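Local coordinates for protein shikimate dehydrogenase (NADP(+)) (Thermotoga maritima, PDB 3U62) that probably catalyses the reversible NADPH-linked reduction of 3-dehydroshikimate to shikimate, a step on the route to chorismate and the aromatic amino acids, at residues V107-A120 with L160-T174. Numbering follows the deposited sequence.
Sequences VKEPVVVVGAGGAA and LDEVVKKAKSLFNTT. With SO4 (sulfate ion), chain E; SO4 (sulfate ion), chain C.
Neighbouring parallel strands 111-114 and 169-172 form the centre of the Rossmann-type sheet of the NADP domain. Backbone bonds alternate between them: Val112 N gives to Ser169 O, Phe171 N to Val112 O, and Val114 N to Phe171 O at 2.7 Å. Where the strands begin, Pro110 O takes both Lys168 N and Ser169 N. Ser169 suits this end of the strand pair, since its small hydroxyl donates to Lys108 O (2.7 Å), in the carbonyl plane and on a lone pair, while a water links OG to Lys108 N.

Beta-branched valines suit the extended strand. Val112 sends CG2 onto Ala167 CB (3.6 Å), and its CG1, anti to the backbone N (chi1 175°), meets CD1 of Leu170 and of Leu160. Leu170 CD1 also touches Val114 CG2, and Leu160 CD1 reaches both valines, so helix 160-165 covers the face that carries Val112 and Val114. On the opposite face, Val111 CG1 lies 3.6 Å from Phe171 CD1.

At the carboxyl ends, Thr173 grips Val114 O twice, through N and through OG1 at 2.6 Å, the latter tilted 28° from the carbonyl plane. A valine here, lacking the hydroxyl, would probably leave Val114 O held by the backbone N alone and the water on Ala120 N less firmly held. Any side chain on Gly115 would strike Thr173 OG1 and Thr174 CG2, which suits glycine to the start of the GxGxxA turn. Ala116 N and Gly118 N each bind a sulfate, consistent with a turn whose amides receive anionic groups of NADP.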
loop_
_atom_site.group_PDB
_atom_site.type_symbol
_atom_site.label_atom_id
_atom_site.label_comp_id
_atom_site.label_asym_id
_atom_site.label_seq_id
_atom_site.Cartn_x
_atom_site.Cartn_y
_atom_site.Cartn_z
ATOM N N VAL A 107 -11.282 5.759 -13.061
ATOM C CA VAL A 107 -11.438 6.291 -11.710
ATOM C C VAL A 107 -12.211 7.606 -11.777
ATOM O O VAL A 107 -11.703 8.618 -12.268
ATOM C CB VAL A 107 -10.075 6.471 -10.991
ATOM C CG1 VAL A 107 -10.255 7.175 -9.652
ATOM C CG2 VAL A 107 -9.404 5.123 -10.779
ATOM N N LYS A 108 -13.450 7.570 -11.294
ATOM C CA LYS A 108 -14.329 8.734 -11.326
ATOM C C LYS A 108 -14.045 9.682 -10.162
ATOM O O LYS A 108 -13.699 9.246 -9.061
ATOM C CB LYS A 108 -15.798 8.303 -11.341
ATOM C CG LYS A 108 -16.219 7.574 -12.612
ATOM C CD LYS A 108 -17.695 7.211 -12.587
ATOM C CE LYS A 108 -18.094 6.450 -13.839
ATOM N NZ LYS A 108 -19.497 5.939 -13.755
ATOM N N GLU A 109 -14.197 10.977 -10.424
ATOM C CA GLU A 109 -13.861 12.029 -9.468
ATOM C C GLU A 109 -15.108 12.767 -8.989
ATOM O O GLU A 109 -16.126 12.764 -9.685
ATOM C CB GLU A 109 -12.901 13.028 -10.108
ATOM C CG GLU A 109 -11.571 12.435 -10.518
ATOM C CD GLU A 109 -10.726 13.408 -11.310
ATOM O OE1 GLU A 109 -10.201 13.008 -12.370
ATOM O OE2 GLU A 109 -10.585 14.575 -10.883
ATOM N N PRO A 110 -15.039 13.416 -7.807
ATOM C CA PRO A 110 -13.903 13.532 -6.879
ATOM C C PRO A 110 -13.514 12.216 -6.215
ATOM O O PRO A 110 -14.344 11.313 -6.077
ATOM C CB PRO A 110 -14.418 14.511 -5.820
ATOM C CG PRO A 110 -15.516 15.256 -6.496
ATOM C CD PRO A 110 -16.173 14.242 -7.361
ATOM N N VAL A 111 -12.251 12.129 -5.809
ATOM C CA VAL A 111 -11.718 10.950 -5.140
ATOM C C VAL A 111 -11.360 11.293 -3.697
ATOM O O VAL A 111 -10.633 12.256 -3.443
ATOM C CB VAL A 111 -10.463 10.407 -5.869
ATOM C CG1 VAL A 111 -9.934 9.160 -5.178
ATOM C CG2 VAL A 111 -10.777 10.106 -7.330
ATOM N N VAL A 112 -11.880 10.505 -2.758
ATOM C CA VAL A 112 -11.531 10.647 -1.346
ATOM C C VAL A 112 -10.476 9.602 -0.975
ATOM O O VAL A 112 -10.635 8.412 -1.264
ATOM C CB VAL A 112 -12.773 10.511 -0.419
ATOM C CG1 VAL A 112 -12.367 10.533 1.051
ATOM C CG2 VAL A 112 -13.764 11.630 -0.694
ATOM N N VAL A 113 -9.399 10.068 -0.350
ATOM C CA VAL A 113 -8.343 9.198 0.156
ATOM C C VAL A 113 -8.320 9.306 1.679
ATOM O O VAL A 113 -8.092 10.387 2.226
ATOM C CB VAL A 113 -6.958 9.582 -0.432
ATOM C CG1 VAL A 113 -5.854 8.709 0.155
ATOM C CG2 VAL A 113 -6.967 9.473 -1.953
ATOM N N VAL A 114 -8.574 8.189 2.359
ATOM C CA VAL A 114 -8.569 8.160 3.822
ATOM C C VAL A 114 -7.173 7.804 4.323
ATOM O O VAL A 114 -6.635 6.745 3.991
ATOM C CB VAL A 114 -9.614 7.171 4.400
ATOM C CG1 VAL A 114 -9.708 7.308 5.917
ATOM C CG2 VAL A 114 -10.976 7.398 3.769
ATOM N N GLY A 115 -6.597 8.702 5.117
ATOM C CA GLY A 115 -5.235 8.547 5.616
ATOM C C GLY A 115 -4.264 9.487 4.929
ATOM O O GLY A 115 -4.549 10.007 3.847
ATOM N N ALA A 116 -3.116 9.703 5.567
ATOM C CA ALA A 116 -2.064 10.565 5.029
ATOM C C ALA A 116 -0.669 9.987 5.283
ATOM O O ALA A 116 0.330 10.714 5.271
ATOM C CB ALA A 116 -2.184 11.971 5.605
ATOM N N GLY A 117 -0.609 8.677 5.512
ATOM C CA GLY A 117 0.658 7.972 5.696
ATOM C C GLY A 117 1.307 7.622 4.371
ATOM O O GLY A 117 0.894 8.119 3.320
ATOM N N GLY A 118 2.324 6.764 4.419
ATOM C CA GLY A 118 3.051 6.338 3.222
ATOM C C GLY A 118 2.176 5.656 2.184
ATOM O O GLY A 118 2.391 5.820 0.981
ATOM N N ALA A 119 1.195 4.885 2.654
ATOM C CA ALA A 119 0.235 4.221 1.773
ATOM C C ALA A 119 -0.624 5.245 1.033
ATOM O O ALA A 119 -0.833 5.123 -0.176
ATOM C CB ALA A 119 -0.641 3.259 2.569
ATOM N N ALA A 120 -1.109 6.248 1.765
ATOM C CA ALA A 120 -1.907 7.325 1.183
ATOM C C ALA A 120 -1.129 8.095 0.126
ATOM O O ALA A 120 -1.646 8.357 -0.960
ATOM C CB ALA A 120 -2.387 8.265 2.259
ATOM N N LEU A 160 -15.554 13.023 7.097
ATOM C CA LEU A 160 -15.544 11.916 6.132
ATOM C C LEU A 160 -16.914 11.648 5.513
ATOM O O LEU A 160 -17.041 11.556 4.292
ATOM C CB LEU A 160 -14.982 10.629 6.755
ATOM C CG LEU A 160 -14.871 9.410 5.826
ATOM C CD1 LEU A 160 -13.855 9.663 4.712
ATOM C CD2 LEU A 160 -14.483 8.170 6.614
ATOM N N ASP A 161 -17.928 11.531 6.364
ATOM C CA ASP A 161 -19.284 11.228 5.925
ATOM C C ASP A 161 -19.819 12.253 4.917
ATOM O O ASP A 161 -20.381 11.876 3.885
ATOM C CB ASP A 161 -20.210 11.116 7.139
ATOM C CG ASP A 161 -21.573 10.551 6.792
ATOM O OD1 ASP A 161 -22.549 10.899 7.488
ATOM O OD2 ASP A 161 -21.677 9.760 5.824
ATOM N N GLU A 162 -19.631 13.538 5.217
ATOM C CA GLU A 162 -20.077 14.622 4.335
ATOM C C GLU A 162 -19.310 14.659 3.020
ATOM O O GLU A 162 -19.905 14.880 1.960
ATOM C CB GLU A 162 -19.918 15.981 5.012
ATOM C CG GLU A 162 -20.799 16.224 6.215
ATOM C CD GLU A 162 -20.220 17.310 7.112
ATOM O OE1 GLU A 162 -19.939 18.437 6.623
ATOM O OE2 GLU A 162 -20.045 17.040 8.318
ATOM N N VAL A 163 -17.992 14.462 3.087
ATOM C CA VAL A 163 -17.153 14.585 1.892
ATOM C C VAL A 163 -17.339 13.417 0.917
ATOM O O VAL A 163 -17.295 13.613 -0.301
ATOM C CB VAL A 163 -15.640 14.817 2.210
ATOM C CG1 VAL A 163 -15.441 16.111 2.999
ATOM C CG2 VAL A 163 -15.032 13.630 2.941
ATOM N N VAL A 164 -17.556 12.215 1.453
ATOM C CA VAL A 164 -17.789 11.028 0.624
ATOM C C VAL A 164 -19.101 11.156 -0.160
ATOM O O VAL A 164 -19.193 10.705 -1.306
ATOM C CB VAL A 164 -17.750 9.714 1.458
ATOM C CG1 VAL A 164 -18.247 8.520 0.646
ATOM C CG2 VAL A 164 -16.340 9.445 1.957
ATOM N N LYS A 165 -20.098 11.791 0.455
ATOM C CA LYS A 165 -21.382 12.060 -0.196
ATOM C C LYS A 165 -21.216 12.837 -1.511
ATOM O O LYS A 165 -21.990 12.647 -2.451
ATOM C CB LYS A 165 -22.310 12.813 0.768
ATOM C CG LYS A 165 -23.700 13.151 0.225
ATOM C CD LYS A 165 -24.557 11.909 0.009
ATOM C CE LYS A 165 -25.904 12.275 -0.589
ATOM N NZ LYS A 165 -26.740 11.074 -0.862
ATOM N N LYS A 166 -20.196 13.695 -1.569
ATOM C CA LYS A 166 -19.930 14.536 -2.742
ATOM C C LYS A 166 -18.901 13.930 -3.705
ATOM O O LYS A 166 -18.520 14.560 -4.697
ATOM C CB LYS A 166 -19.473 15.932 -2.297
ATOM C CG LYS A 166 -20.537 16.744 -1.568
ATOM C CD LYS A 166 -20.063 18.164 -1.254
ATOM C CE LYS A 166 -21.234 18.969 -0.643
ATOM N NZ LYS A 166 -20.855 20.386 -0.377
ATOM N N ALA A 167 -18.467 12.705 -3.413
ATOM C CA ALA A 167 -17.407 12.048 -4.177
ATOM C C ALA A 167 -17.913 10.867 -5.002
ATOM O O ALA A 167 -19.051 10.421 -4.834
ATOM C CB ALA A 167 -16.291 11.605 -3.246
ATOM N N LYS A 168 -17.054 10.367 -5.888
ATOM C CA LYS A 168 -17.384 9.216 -6.728
ATOM C C LYS A 168 -16.486 8.006 -6.469
ATOM O O LYS A 168 -16.860 6.877 -6.793
ATOM C CB LYS A 168 -17.355 9.598 -8.211
ATOM C CG LYS A 168 -18.479 10.534 -8.629
ATOM C CD LYS A 168 -18.645 10.569 -10.136
ATOM C CE LYS A 168 -19.752 11.528 -10.543
ATOM N NZ LYS A 168 -20.053 11.441 -12.001
ATOM N N SER A 169 -15.311 8.240 -5.889
ATOM C CA SER A 169 -14.400 7.155 -5.518
ATOM C C SER A 169 -13.875 7.328 -4.098
ATOM O O SER A 169 -13.624 8.450 -3.652
ATOM C CB SER A 169 -13.229 7.065 -6.498
ATOM O OG SER A 169 -13.683 6.814 -7.818
ATOM N N LEU A 170 -13.710 6.206 -3.400
ATOM C CA LEU A 170 -13.188 6.200 -2.036
ATOM C C LEU A 170 -12.054 5.187 -1.883
ATOM O O LEU A 170 -12.197 4.019 -2.252
ATOM C CB LEU A 170 -14.307 5.893 -1.032
ATOM C CG LEU A 170 -13.946 5.712 0.447
ATOM C CD1 LEU A 170 -13.467 7.016 1.067
ATOM C CD2 LEU A 170 -15.126 5.160 1.223
ATOM N N PHE A 171 -10.932 5.654 -1.338
ATOM C CA PHE A 171 -9.782 4.811 -1.030
ATOM C C PHE A 171 -9.525 4.829 0.472
ATOM O O PHE A 171 -9.302 5.900 1.046
ATOM C CB PHE A 171 -8.520 5.328 -1.737
ATOM C CG PHE A 171 -8.488 5.084 -3.224
ATOM C CD1 PHE A 171 -9.290 5.826 -4.086
ATOM C CD2 PHE A 171 -7.621 4.140 -3.766
ATOM C CE1 PHE A 171 -9.252 5.612 -5.463
ATOM C CE2 PHE A 171 -7.577 3.919 -5.144
ATOM C CZ PHE A 171 -8.395 4.657 -5.991
ATOM N N ASN A 172 -9.562 3.663 1.113
ATOM C CA ASN A 172 -9.017 3.550 2.462
ATOM C C ASN A 172 -7.561 3.126 2.387
ATOM O O ASN A 172 -7.241 2.094 1.790
ATOM C CB ASN A 172 -9.789 2.561 3.336
ATOM C CG ASN A 172 -9.091 2.303 4.669
ATOM O OD1 ASN A 172 -8.744 1.169 5.000
ATOM N ND2 ASN A 172 -8.858 3.369 5.432
ATOM N N THR A 173 -6.683 3.920 2.992
ATOM C CA THR A 173 -5.252 3.608 3.014
ATOM C C THR A 173 -4.733 3.398 4.440
ATOM O O THR A 173 -3.540 3.155 4.648
ATOM C CB THR A 173 -4.401 4.688 2.301
ATOM O OG1 THR A 173 -4.320 5.860 3.124
ATOM C CG2 THR A 173 -5.000 5.056 0.944
ATOM N N THR A 174 -5.638 3.488 5.413
ATOM C CA THR A 174 -5.296 3.320 6.825
ATOM C C THR A 174 -5.390 1.856 7.245
ATOM O O THR A 174 -5.785 0.993 6.454
ATOM C CB THR A 174 -6.230 4.144 7.748
ATOM O OG1 THR A 174 -7.542 3.563 7.749
ATOM C CG2 THR A 174 -6.318 5.595 7.295
HETATM S S SO4 E . -3.605 9.386 9.403
HETATM O O1 SO4 E . -3.243 8.639 10.604
HETATM O O2 SO4 E . -3.223 10.788 9.567
HETATM O O3 SO4 E . -5.048 9.303 9.195
HETATM O O4 SO4 E . -2.915 8.818 8.247
HETATM S S SO4 C . 4.761 4.621 7.082
HETATM O O1 SO4 C . 4.124 4.769 8.387
HETATM O O2 SO4 C . 5.914 5.518 6.998
HETATM O O3 SO4 C . 3.801 4.956 6.036
HETATM O O4 SO4 C . 5.197 3.239 6.909
HETATM O O HOH W 1 -14.471 5.438 -9.971
HETATM O O HOH W 2 -1.972 5.945 4.788
#